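Local coordinates for galactose mutarotase-like protein (Clostridium acetobutylicum, PDB 3OS7), which probably binds carbohydrate and may interconvert the anomers of an aldose sugar, as aldose 1-epimerases of the galactose mutarotase family do, at residues P79-D84 and Y107-I112; Y95-N100 and K145-E150; H149-K154 and E176-S181. One frame throughout, in Å; residues are numbered along the deposited sequence.

The three contacts lie close together in a chain that is half beta strand, their centres 11 to 14 Å apart. Contact 1 pairs strand 82-90 with strand 106-108; strand 93-96, at the other edge of this small antiparallel sheet, runs into the 95-100 segment of contact 2. Along the chain, contacts 1 and 2 interleave, and contact 3 begins on His-149 and Glu-150, the last residues of contact 2. The small sheet is thereby tied through the 145-150 loop to strands 151-160 and 178-189 of the larger beta fold. Pro-80 against Ser-181 and Ile-112 against Phe-153 join contacts 1 and 3, while Tyr-95 and Phe-147 reach Pro-179 between contacts 2 and 3.

Contact 1. Residues P79-D84 and Y107-I112; sequences PPNRID and YIHGFI
Arg-82 and Ile-108 lie side by side and point the same way, with the end of the isoleucine against one face of the guanidinium: Ile-108 CD1 sits over its centre, 3.7 Å from Arg-82 CZ. Ile-108 CG1, anti to the backbone N (chi1 -163°), lies over the centre of the His-109 ring, and the extended chain beyond it carries CD1 to the arginine. Asn-81 OD1 fixes the arginine from its own segment, taking both Arg-82 N and, at 2.9 Å, Arg-82 NH1; Glu-101 forms a salt bridge with NH2. Ile-83 and Tyr-107 occupy the other face of the sheet. There the phenol crosses Pro-79 at about a right angle, and Pro-79 CD meets the ring at its edge, 4.0 Å from Tyr-107 CE2.

These side chains ride on a short antiparallel ladder of the aldose 1-epimerase fold. Arg-82 and Ile-108 form its non-hydrogen-bonded pair, Ile-83 and Tyr-107 the hydrogen-bonded one, in which Ile-83 N lies 2.7 Å from Tyr-107 O and Tyr-107 N binds back to Ile-83 O. Beyond the strands His-109 N donates to Asn-81 O over 3.1 Å.

His-109 sets off away from the 79-84 segment at CB, but its ring comes back to bring ND1 to 3.0 Å from Asn-81 N. Its NE2 is hydrogen-bonded to a tartrate, probably from the crystallisation liquor, consistent with a small-molecule pocket beside this buried contact. The imidazole also meets His-185, their planes almost perpendicular.

Contact 2. Residues Y95-N100 and K145-E150; sequences YKFPIN and KYFSHE
Tyr-95 and His-149 make the direct hydrogen bond of this contact, with Tyr-95 OH 2.7 Å from His-149 NE2. The two rings meet rim to rim, their planes 25° apart, and NE2 lies near the phenol plane. Ser-174 binds the other imidazole nitrogen, ND1, and both ring nitrogens of this buried histidine therefore have partners.

A water adds a second polar link: it accepts from Lys-96 N and donates to Tyr-146 O, 2.6 Å away. That carbonyl also faces the rim of Phe-97, in the plane of its ring, 3.4 Å from Phe-97 CE1.

Among apolar contacts, Pro-98 sets its CG-CD edge over one face of Tyr-146 in a CH-pi interaction, CD standing 3.8 Å from the ring centroid and only 13° off its normal. Lys-145 CG lies over the opposite face, toward the rim. Deeper in, Phe-147 CD1 packs 3.8 Å from Tyr-95 CE2, the two planes inclined at 43°, and 4.1 Å from Phe-97 CZ. His-149 CD2 rests over the centre of the Phe-147 ring.

Tyr-95, Phe-147 and His-149 thus form an aromatic cluster joining the edge strand 93-96 to the loop before strand 151-160.

Contact 3. Residues H149-K154 and E176-S181; sequences HEFQFK and EEMPLS. With EDO (1,2-ethanediol), chain H.
Met-178, a selenomethionine here, covers one face of the His-149 imidazole along its backbone and the start of its side chain. Its CA stands 4.1 Å from the ring centroid and 12° off the normal, a CH-pi arrangement, while CG comes within 3.8 Å of His-149 CG. With CG anti to the backbone N (chi1 -169°), the side chain runs across the histidine and carries SE on to Phe-151, 4.0 Å from its CB. Selenium lies obliquely to the phenyl ring, 5.2 Å from its centroid, as the selenium counterpart of a Met-aromatic contact.

This buried patch joins the starts of strands 151-160 and 178-189 in the beta fold of the mutarotase-like family. The two segments are held by side-chain packing, without hydrogen bonds between them. Pro-179 CD closes in near His-149 NE2, whose hydrogen-bond partner is Tyr-95 OH, and Glu-177 O comes to 3.2 Å from His-149 CE1.

Toward solvent the packing thins. The side chain of exposed Glu-176 meets the imidazole through CB, 3.8 Å from His-149 CE1. Farther along the first strand, partly exposed Gln-152 turns to an ethanediol, probably from the crystallisation liquor, whose O2 donates to Gln-152 OE1 over 2.6 Å; Ser-169 OG also holds this small molecule.

Contact 1. Residues P79-D84 and Y107-I112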
loop_
_atom_site.group_PDB
_atom_site.type_symbol
_atom_site.label_atom_id
_atom_site.label_comp_id
_atom_site.label_asym_id
_atom_site.label_seq_id
_atom_site.Cartn_x
_atom_site.Cartn_y
_atom_site.Cartn_z
ATOM N N PRO A 79 -4.919 -10.068 -4.054
ATOM C CA PRO A 79 -4.362 -9.171 -5.053
ATOM C C PRO A 79 -4.812 -7.735 -4.766
ATOM O O PRO A 79 -5.873 -7.552 -4.174
ATOM C CB PRO A 79 -5.023 -9.644 -6.330
ATOM C CG PRO A 79 -6.392 -10.086 -5.880
ATOM C CD PRO A 79 -6.196 -10.658 -4.512
ATOM N N PRO A 80 -4.052 -6.731 -5.216
ATOM C CA PRO A 80 -4.568 -5.366 -5.163
ATOM C C PRO A 80 -5.703 -5.178 -6.161
ATOM O O PRO A 80 -5.607 -5.565 -7.306
ATOM C CB PRO A 80 -3.356 -4.512 -5.554
ATOM C CG PRO A 80 -2.584 -5.369 -6.449
ATOM C CD PRO A 80 -2.794 -6.800 -5.992
ATOM N N ASN A 81 -6.783 -4.565 -5.715
ATOM C CA ASN A 81 -7.879 -4.207 -6.577
ATOM C C ASN A 81 -8.592 -5.437 -7.154
ATOM O O ASN A 81 -8.511 -6.543 -6.563
ATOM C CB ASN A 81 -7.381 -3.235 -7.654
ATOM C CG ASN A 81 -8.427 -2.198 -8.018
ATOM O OD1 ASN A 81 -9.398 -2.507 -8.697
ATOM N ND2 ASN A 81 -8.245 -0.977 -7.545
ATOM N N ARG A 82 -9.249 -5.271 -8.303
ATOM C CA ARG A 82 -10.271 -6.199 -8.789
ATOM C C ARG A 82 -9.823 -7.373 -9.677
ATOM O O ARG A 82 -8.903 -7.258 -10.481
ATOM C CB ARG A 82 -11.353 -5.406 -9.522
ATOM C CG ARG A 82 -12.072 -4.435 -8.635
ATOM C CD ARG A 82 -12.699 -3.346 -9.467
ATOM N NE ARG A 82 -13.494 -2.486 -8.610
ATOM C CZ ARG A 82 -13.051 -1.407 -7.993
ATOM N NH1 ARG A 82 -11.805 -0.983 -8.151
ATOM N NH2 ARG A 82 -13.882 -0.733 -7.227
ATOM N N ILE A 83 -10.470 -8.523 -9.466
ATOM C CA ILE A 83 -10.441 -9.634 -10.405
ATOM C C ILE A 83 -11.854 -9.807 -10.940
ATOM O O ILE A 83 -12.799 -10.086 -10.155
ATOM C CB ILE A 83 -9.981 -10.974 -9.769
ATOM C CG1 ILE A 83 -8.646 -10.841 -9.012
ATOM C CG2 ILE A 83 -9.952 -12.124 -10.826
ATOM C CD1 ILE A 83 -7.493 -10.325 -9.809
ATOM N N ASP A 84 -11.998 -9.652 -12.258
ATOM C CA ASP A 84 -13.280 -9.778 -12.954
ATOM C C ASP A 84 -14.039 -11.066 -12.638
ATOM O O ASP A 84 -13.527 -12.179 -12.837
ATOM C CB ASP A 84 -12.991 -9.635 -14.479
ATOM C CG ASP A 84 -14.240 -9.661 -15.350
ATOM O OD1 ASP A 84 -15.360 -9.847 -14.828
ATOM O OD2 ASP A 84 -14.066 -9.474 -16.591
ATOM N N TYR A 107 -13.941 -9.949 -7.295
ATOM C CA TYR A 107 -13.176 -10.154 -6.083
ATOM C C TYR A 107 -12.179 -9.017 -5.987
ATOM O O TYR A 107 -11.518 -8.686 -6.982
ATOM C CB TYR A 107 -12.460 -11.512 -6.053
ATOM C CG TYR A 107 -11.791 -11.751 -4.720
ATOM C CD1 TYR A 107 -12.529 -12.121 -3.612
ATOM C CD2 TYR A 107 -10.428 -11.538 -4.548
ATOM C CE1 TYR A 107 -11.954 -12.295 -2.391
ATOM C CE2 TYR A 107 -9.839 -11.704 -3.302
ATOM C CZ TYR A 107 -10.616 -12.078 -2.226
ATOM O OH TYR A 107 -10.056 -12.253 -0.990
ATOM N N ILE A 108 -12.016 -8.434 -4.793
ATOM C CA ILE A 108 -11.169 -7.228 -4.673
ATOM C C ILE A 108 -10.306 -7.306 -3.412
ATOM O O ILE A 108 -10.772 -7.777 -2.369
ATOM C CB ILE A 108 -12.028 -5.941 -4.667
ATOM C CG1 ILE A 108 -11.200 -4.701 -4.956
ATOM C CG2 ILE A 108 -12.775 -5.795 -3.346
ATOM C CD1 ILE A 108 -12.021 -3.351 -5.064
ATOM N N HIS A 109 -9.036 -6.895 -3.548
ATOM C CA HIS A 109 -8.107 -6.581 -2.448
ATOM C C HIS A 109 -7.518 -7.725 -1.605
ATOM O O HIS A 109 -6.450 -7.566 -1.001
ATOM C CB HIS A 109 -8.697 -5.520 -1.521
ATOM C CG HIS A 109 -8.865 -4.179 -2.161
ATOM N ND1 HIS A 109 -7.988 -3.686 -3.117
ATOM C CD2 HIS A 109 -9.780 -3.203 -1.940
ATOM C CE1 HIS A 109 -8.401 -2.480 -3.488
ATOM N NE2 HIS A 109 -9.486 -2.169 -2.792
ATOM N N GLY A 110 -8.191 -8.865 -1.560
ATOM C CA GLY A 110 -7.716 -9.984 -0.748
ATOM C C GLY A 110 -8.110 -9.944 0.731
ATOM O O GLY A 110 -8.796 -9.037 1.187
ATOM N N PHE A 111 -7.659 -10.933 1.483
ATOM C CA PHE A 111 -8.051 -11.083 2.894
ATOM C C PHE A 111 -6.892 -10.856 3.860
ATOM O O PHE A 111 -7.118 -10.750 5.065
ATOM C CB PHE A 111 -8.645 -12.487 3.154
ATOM C CG PHE A 111 -7.734 -13.593 2.749
ATOM C CD1 PHE A 111 -6.747 -14.050 3.606
ATOM C CD2 PHE A 111 -7.828 -14.156 1.489
ATOM C CE1 PHE A 111 -5.863 -15.042 3.207
ATOM C CE2 PHE A 111 -6.949 -15.127 1.073
ATOM C CZ PHE A 111 -5.959 -15.591 1.941
ATOM N N ILE A 112 -5.657 -10.792 3.372
ATOM C CA ILE A 112 -4.539 -10.733 4.300
ATOM C C ILE A 112 -4.538 -9.406 5.068
ATOM O O ILE A 112 -4.091 -9.349 6.186
ATOM C CB ILE A 112 -3.135 -11.045 3.659
ATOM C CG1 ILE A 112 -2.741 -10.021 2.611
ATOM C CG2 ILE A 112 -3.098 -12.490 3.087
ATOM C CD1 ILE A 112 -1.334 -10.306 2.027
#

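Contact 2. Residues Y95-N100 and K145-E150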
loop_
_atom_site.group_PDB
_atom_site.type_symbol
_atom_site.label_atom_id
_atom_site.label_comp_id
_atom_site.label_asym_id
_atom_site.label_seq_id
_atom_site.Cartn_x
_atom_site.Cartn_y
_atom_site.Cartn_z
ATOM N N TYR A 95 -9.171 -20.561 -11.114
ATOM C CA TYR A 95 -9.319 -20.018 -9.782
ATOM C C TYR A 95 -10.664 -19.309 -9.744
ATOM O O TYR A 95 -10.991 -18.530 -10.651
ATOM C CB TYR A 95 -8.194 -19.020 -9.532
ATOM C CG TYR A 95 -6.842 -19.663 -9.410
ATOM C CD1 TYR A 95 -6.067 -19.915 -10.535
ATOM C CD2 TYR A 95 -6.346 -20.035 -8.176
ATOM C CE1 TYR A 95 -4.840 -20.531 -10.436
ATOM C CE2 TYR A 95 -5.128 -20.634 -8.062
ATOM C CZ TYR A 95 -4.369 -20.876 -9.194
ATOM O OH TYR A 95 -3.139 -21.485 -9.079
ATOM N N LYS A 96 -11.456 -19.587 -8.720
ATOM C CA LYS A 96 -12.759 -18.957 -8.575
ATOM C C LYS A 96 -12.956 -18.575 -7.104
ATOM O O LYS A 96 -12.942 -19.435 -6.225
ATOM C CB LYS A 96 -13.851 -19.884 -9.085
ATOM C CG LYS A 96 -15.216 -19.221 -9.223
ATOM C CD LYS A 96 -16.278 -20.263 -9.567
ATOM C CE LYS A 96 -17.508 -19.635 -10.175
ATOM N NZ LYS A 96 -18.003 -18.535 -9.320
ATOM N N PHE A 97 -13.091 -17.274 -6.853
ATOM C CA PHE A 97 -13.211 -16.748 -5.493
ATOM C C PHE A 97 -14.606 -16.218 -5.242
ATOM O O PHE A 97 -15.250 -15.729 -6.160
ATOM C CB PHE A 97 -12.227 -15.600 -5.280
ATOM C CG PHE A 97 -10.822 -15.892 -5.716
ATOM C CD1 PHE A 97 -10.270 -17.163 -5.573
ATOM C CD2 PHE A 97 -10.028 -14.871 -6.214
ATOM C CE1 PHE A 97 -8.973 -17.420 -5.963
ATOM C CE2 PHE A 97 -8.712 -15.128 -6.617
ATOM C CZ PHE A 97 -8.182 -16.403 -6.478
ATOM N N PRO A 98 -15.078 -16.278 -3.993
ATOM C CA PRO A 98 -16.399 -15.701 -3.718
ATOM C C PRO A 98 -16.395 -14.193 -3.969
ATOM O O PRO A 98 -15.414 -13.562 -3.668
ATOM C CB PRO A 98 -16.608 -16.007 -2.233
ATOM C CG PRO A 98 -15.765 -17.193 -1.967
ATOM C CD PRO A 98 -14.562 -17.040 -2.845
ATOM N N ILE A 99 -17.481 -13.646 -4.500
ATOM C CA ILE A 99 -17.573 -12.227 -4.836
ATOM C C ILE A 99 -17.649 -11.374 -3.556
ATOM O O ILE A 99 -18.564 -11.547 -2.746
ATOM C CB ILE A 99 -18.832 -11.984 -5.727
ATOM C CG1 ILE A 99 -18.692 -12.721 -7.052
ATOM C CG2 ILE A 99 -19.130 -10.477 -5.948
ATOM C CD1 ILE A 99 -17.402 -12.299 -7.852
ATOM N N ASN A 100 -16.702 -10.457 -3.380
ATOM C CA ASN A 100 -16.697 -9.520 -2.233
ATOM C C ASN A 100 -16.847 -8.050 -2.663
ATOM O O ASN A 100 -16.669 -7.160 -1.843
ATOM C CB ASN A 100 -15.473 -9.717 -1.325
ATOM C CG ASN A 100 -14.175 -9.318 -1.989
ATOM O OD1 ASN A 100 -14.146 -9.116 -3.198
ATOM N ND2 ASN A 100 -13.084 -9.207 -1.199
ATOM N N LYS A 145 -9.166 -23.734 0.293
ATOM C CA LYS A 145 -9.953 -24.384 -0.766
ATOM C C LYS A 145 -10.155 -23.542 -2.026
ATOM O O LYS A 145 -10.335 -24.099 -3.133
ATOM C CB LYS A 145 -11.321 -24.832 -0.233
ATOM C CG LYS A 145 -12.218 -23.732 0.257
ATOM C CD LYS A 145 -13.530 -24.329 0.817
ATOM C CE LYS A 145 -13.955 -23.644 2.128
ATOM N NZ LYS A 145 -13.067 -23.972 3.316
ATOM N N TYR A 146 -10.148 -22.216 -1.878
ATOM C CA TYR A 146 -10.249 -21.320 -3.027
ATOM C C TYR A 146 -8.905 -20.987 -3.706
ATOM O O TYR A 146 -8.878 -20.659 -4.902
ATOM C CB TYR A 146 -10.915 -20.009 -2.637
ATOM C CG TYR A 146 -12.278 -20.203 -2.037
ATOM C CD1 TYR A 146 -13.347 -20.583 -2.830
ATOM C CD2 TYR A 146 -12.477 -20.032 -0.682
ATOM C CE1 TYR A 146 -14.607 -20.774 -2.283
ATOM C CE2 TYR A 146 -13.721 -20.218 -0.126
ATOM C CZ TYR A 146 -14.777 -20.607 -0.930
ATOM O OH TYR A 146 -16.023 -20.794 -0.384
ATOM N N PHE A 147 -7.820 -21.019 -2.927
ATOM C CA PHE A 147 -6.477 -20.695 -3.417
ATOM C C PHE A 147 -5.486 -21.667 -2.778
ATOM O O PHE A 147 -4.893 -21.395 -1.717
ATOM C CB PHE A 147 -6.159 -19.254 -3.071
ATOM C CG PHE A 147 -4.926 -18.746 -3.689
ATOM C CD1 PHE A 147 -4.902 -18.412 -5.025
ATOM C CD2 PHE A 147 -3.767 -18.587 -2.936
ATOM C CE1 PHE A 147 -3.731 -17.920 -5.609
ATOM C CE2 PHE A 147 -2.610 -18.076 -3.519
ATOM C CZ PHE A 147 -2.597 -17.760 -4.843
ATOM N N SER A 148 -5.346 -22.835 -3.391
ATOM C CA SER A 148 -4.653 -23.925 -2.727
ATOM C C SER A 148 -3.133 -23.870 -2.910
ATOM O O SER A 148 -2.517 -24.794 -3.476
ATOM C CB SER A 148 -5.216 -25.273 -3.182
ATOM O OG SER A 148 -6.608 -25.323 -2.917
ATOM N N HIS A 149 -2.540 -22.803 -2.382
ATOM C CA HIS A 149 -1.099 -22.649 -2.328
ATOM C C HIS A 149 -0.720 -22.158 -0.951
ATOM O O HIS A 149 -1.084 -21.033 -0.580
ATOM C CB HIS A 149 -0.594 -21.600 -3.336
ATOM C CG HIS A 149 -0.954 -21.892 -4.759
ATOM N ND1 HIS A 149 -0.205 -22.719 -5.564
ATOM C CD2 HIS A 149 -1.976 -21.450 -5.526
ATOM C CE1 HIS A 149 -0.759 -22.782 -6.763
ATOM N NE2 HIS A 149 -1.855 -22.042 -6.758
ATOM N N GLU A 150 0.011 -22.969 -0.189
ATOM C CA GLU A 150 0.623 -22.486 1.044
ATOM C C GLU A 150 1.617 -21.363 0.726
ATOM O O GLU A 150 2.295 -21.385 -0.294
ATOM C CB GLU A 150 1.297 -23.620 1.828
ATOM C CG GLU A 150 0.273 -24.637 2.363
ATOM C CD GLU A 150 0.836 -25.615 3.388
ATOM O OE1 GLU A 150 1.860 -26.243 3.105
ATOM O OE2 GLU A 150 0.218 -25.792 4.471
HETATM O O HOH W 1 -10.443 -21.535 -6.784
#

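Contact 3. Residues H149-K154 and E176-S181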
loop_
_atom_site.group_PDB
_atom_site.type_symbol
_atom_site.label_atom_id
_atom_site.label_comp_id
_atom_site.label_asym_id
_atom_site.label_seq_id
_atom_site.Cartn_x
_atom_site.Cartn_y
_atom_site.Cartn_z
ATOM N N HIS A 149 -2.540 -22.803 -2.382
ATOM C CA HIS A 149 -1.099 -22.649 -2.328
ATOM C C HIS A 149 -0.720 -22.158 -0.951
ATOM O O HIS A 149 -1.084 -21.033 -0.580
ATOM C CB HIS A 149 -0.594 -21.600 -3.336
ATOM C CG HIS A 149 -0.954 -21.892 -4.759
ATOM N ND1 HIS A 149 -0.205 -22.719 -5.564
ATOM C CD2 HIS A 149 -1.976 -21.450 -5.526
ATOM C CE1 HIS A 149 -0.759 -22.782 -6.763
ATOM N NE2 HIS A 149 -1.855 -22.042 -6.758
ATOM N N GLU A 150 0.011 -22.969 -0.189
ATOM C CA GLU A 150 0.623 -22.486 1.044
ATOM C C GLU A 150 1.617 -21.363 0.726
ATOM O O GLU A 150 2.295 -21.385 -0.294
ATOM C CB GLU A 150 1.297 -23.620 1.828
ATOM C CG GLU A 150 0.273 -24.637 2.363
ATOM C CD GLU A 150 0.836 -25.615 3.388
ATOM O OE1 GLU A 150 1.860 -26.243 3.105
ATOM O OE2 GLU A 150 0.218 -25.792 4.471
ATOM N N PHE A 151 1.659 -20.356 1.574
ATOM C CA PHE A 151 2.609 -19.260 1.396
ATOM C C PHE A 151 2.898 -18.563 2.716
ATOM O O PHE A 151 2.170 -18.737 3.687
ATOM C CB PHE A 151 2.123 -18.260 0.310
ATOM C CG PHE A 151 0.869 -17.481 0.666
ATOM C CD1 PHE A 151 0.939 -16.367 1.477
ATOM C CD2 PHE A 151 -0.377 -17.851 0.145
ATOM C CE1 PHE A 151 -0.206 -15.645 1.795
ATOM C CE2 PHE A 151 -1.511 -17.147 0.441
ATOM C CZ PHE A 151 -1.411 -16.014 1.285
ATOM N N GLN A 152 3.984 -17.793 2.752
ATOM C CA GLN A 152 4.241 -16.905 3.867
ATOM C C GLN A 152 4.499 -15.518 3.309
ATOM O O GLN A 152 5.383 -15.323 2.483
ATOM C CB GLN A 152 5.455 -17.322 4.687
ATOM C CG GLN A 152 5.694 -16.452 5.924
ATOM C CD GLN A 152 6.952 -16.848 6.670
ATOM O OE1 GLN A 152 8.074 -16.574 6.217
ATOM N NE2 GLN A 152 6.773 -17.488 7.821
ATOM N N PHE A 153 3.728 -14.562 3.798
ATOM C CA PHE A 153 3.967 -13.158 3.579
ATOM C C PHE A 153 4.780 -12.591 4.761
ATOM O O PHE A 153 4.617 -13.005 5.918
ATOM C CB PHE A 153 2.625 -12.425 3.479
ATOM C CG PHE A 153 2.330 -11.821 2.146
ATOM C CD1 PHE A 153 2.724 -10.537 1.850
ATOM C CD2 PHE A 153 1.591 -12.535 1.192
ATOM C CE1 PHE A 153 2.401 -9.967 0.638
ATOM C CE2 PHE A 153 1.263 -11.963 -0.029
ATOM C CZ PHE A 153 1.664 -10.692 -0.305
ATOM N N LYS A 154 5.650 -11.631 4.477
ATOM C CA LYS A 154 6.394 -10.936 5.524
ATOM C C LYS A 154 6.459 -9.458 5.212
ATOM O O LYS A 154 6.701 -9.068 4.054
ATOM C CB LYS A 154 7.817 -11.481 5.643
ATOM C CG LYS A 154 8.657 -10.770 6.679
ATOM C CD LYS A 154 9.889 -11.597 7.164
ATOM C CE LYS A 154 10.761 -12.140 6.066
ATOM N NZ LYS A 154 11.490 -13.360 6.605
ATOM N N GLU A 176 3.126 -26.051 -6.564
ATOM C CA GLU A 176 2.690 -25.588 -7.878
ATOM C C GLU A 176 3.005 -24.108 -8.082
ATOM O O GLU A 176 3.198 -23.351 -7.131
ATOM C CB GLU A 176 1.185 -25.790 -8.036
ATOM C CG GLU A 176 0.740 -27.247 -8.035
ATOM C CD GLU A 176 -0.761 -27.387 -8.079
ATOM O OE1 GLU A 176 -1.424 -27.121 -7.048
ATOM O OE2 GLU A 176 -1.282 -27.774 -9.141
ATOM N N GLU A 177 2.980 -23.697 -9.340
ATOM C CA GLU A 177 3.143 -22.300 -9.708
ATOM C C GLU A 177 2.027 -21.441 -9.092
ATOM O O GLU A 177 0.868 -21.754 -9.267
ATOM C CB GLU A 177 3.069 -22.220 -11.231
ATOM C CG GLU A 177 3.726 -21.036 -11.820
ATOM C CD GLU A 177 3.491 -20.907 -13.316
ATOM O OE1 GLU A 177 2.743 -21.723 -13.922
ATOM O OE2 GLU A 177 4.055 -19.963 -13.884
HETATM N N MSE A 178 2.396 -20.363 -8.398
HETATM C CA MSE A 178 1.459 -19.528 -7.656
HETATM C C MSE A 178 1.278 -18.165 -8.339
HETATM O O MSE A 178 2.237 -17.434 -8.534
HETATM C CB MSE A 178 1.956 -19.297 -6.242
HETATM C CG MSE A 178 0.929 -18.655 -5.328
HETATM SE SE MSE A 178 1.640 -18.133 -3.636
HETATM C CE MSE A 178 2.214 -16.340 -4.007
ATOM N N PRO A 179 0.036 -17.812 -8.674
ATOM C CA PRO A 179 -0.225 -16.455 -9.192
ATOM C C PRO A 179 0.187 -15.396 -8.195
ATOM O O PRO A 179 -0.008 -15.578 -6.988
ATOM C CB PRO A 179 -1.758 -16.429 -9.325
ATOM C CG PRO A 179 -2.147 -17.886 -9.423
ATOM C CD PRO A 179 -1.177 -18.629 -8.603
ATOM N N LEU A 180 0.689 -14.262 -8.677
ATOM C CA LEU A 180 1.192 -13.236 -7.784
ATOM C C LEU A 180 0.868 -11.839 -8.311
ATOM O O LEU A 180 1.236 -11.475 -9.435
ATOM C CB LEU A 180 2.712 -13.344 -7.675
ATOM C CG LEU A 180 3.408 -12.303 -6.792
ATOM C CD1 LEU A 180 3.179 -12.586 -5.327
ATOM C CD2 LEU A 180 4.877 -12.326 -7.124
ATOM N N SER A 181 0.210 -11.068 -7.465
ATOM C CA SER A 181 0.028 -9.631 -7.673
ATOM C C SER A 181 -0.147 -9.048 -6.273
ATOM O O SER A 181 -0.904 -9.576 -5.473
ATOM C CB SER A 181 -1.173 -9.393 -8.544
ATOM O OG SER A 181 -1.416 -8.025 -8.742
HETATM C C1 EDO H . 9.421 -14.337 1.992
HETATM O O1 EDO H . 10.561 -13.608 2.440
HETATM C C2 EDO H . 8.340 -14.324 3.072
HETATM O O2 EDO H . 8.817 -14.931 4.289
#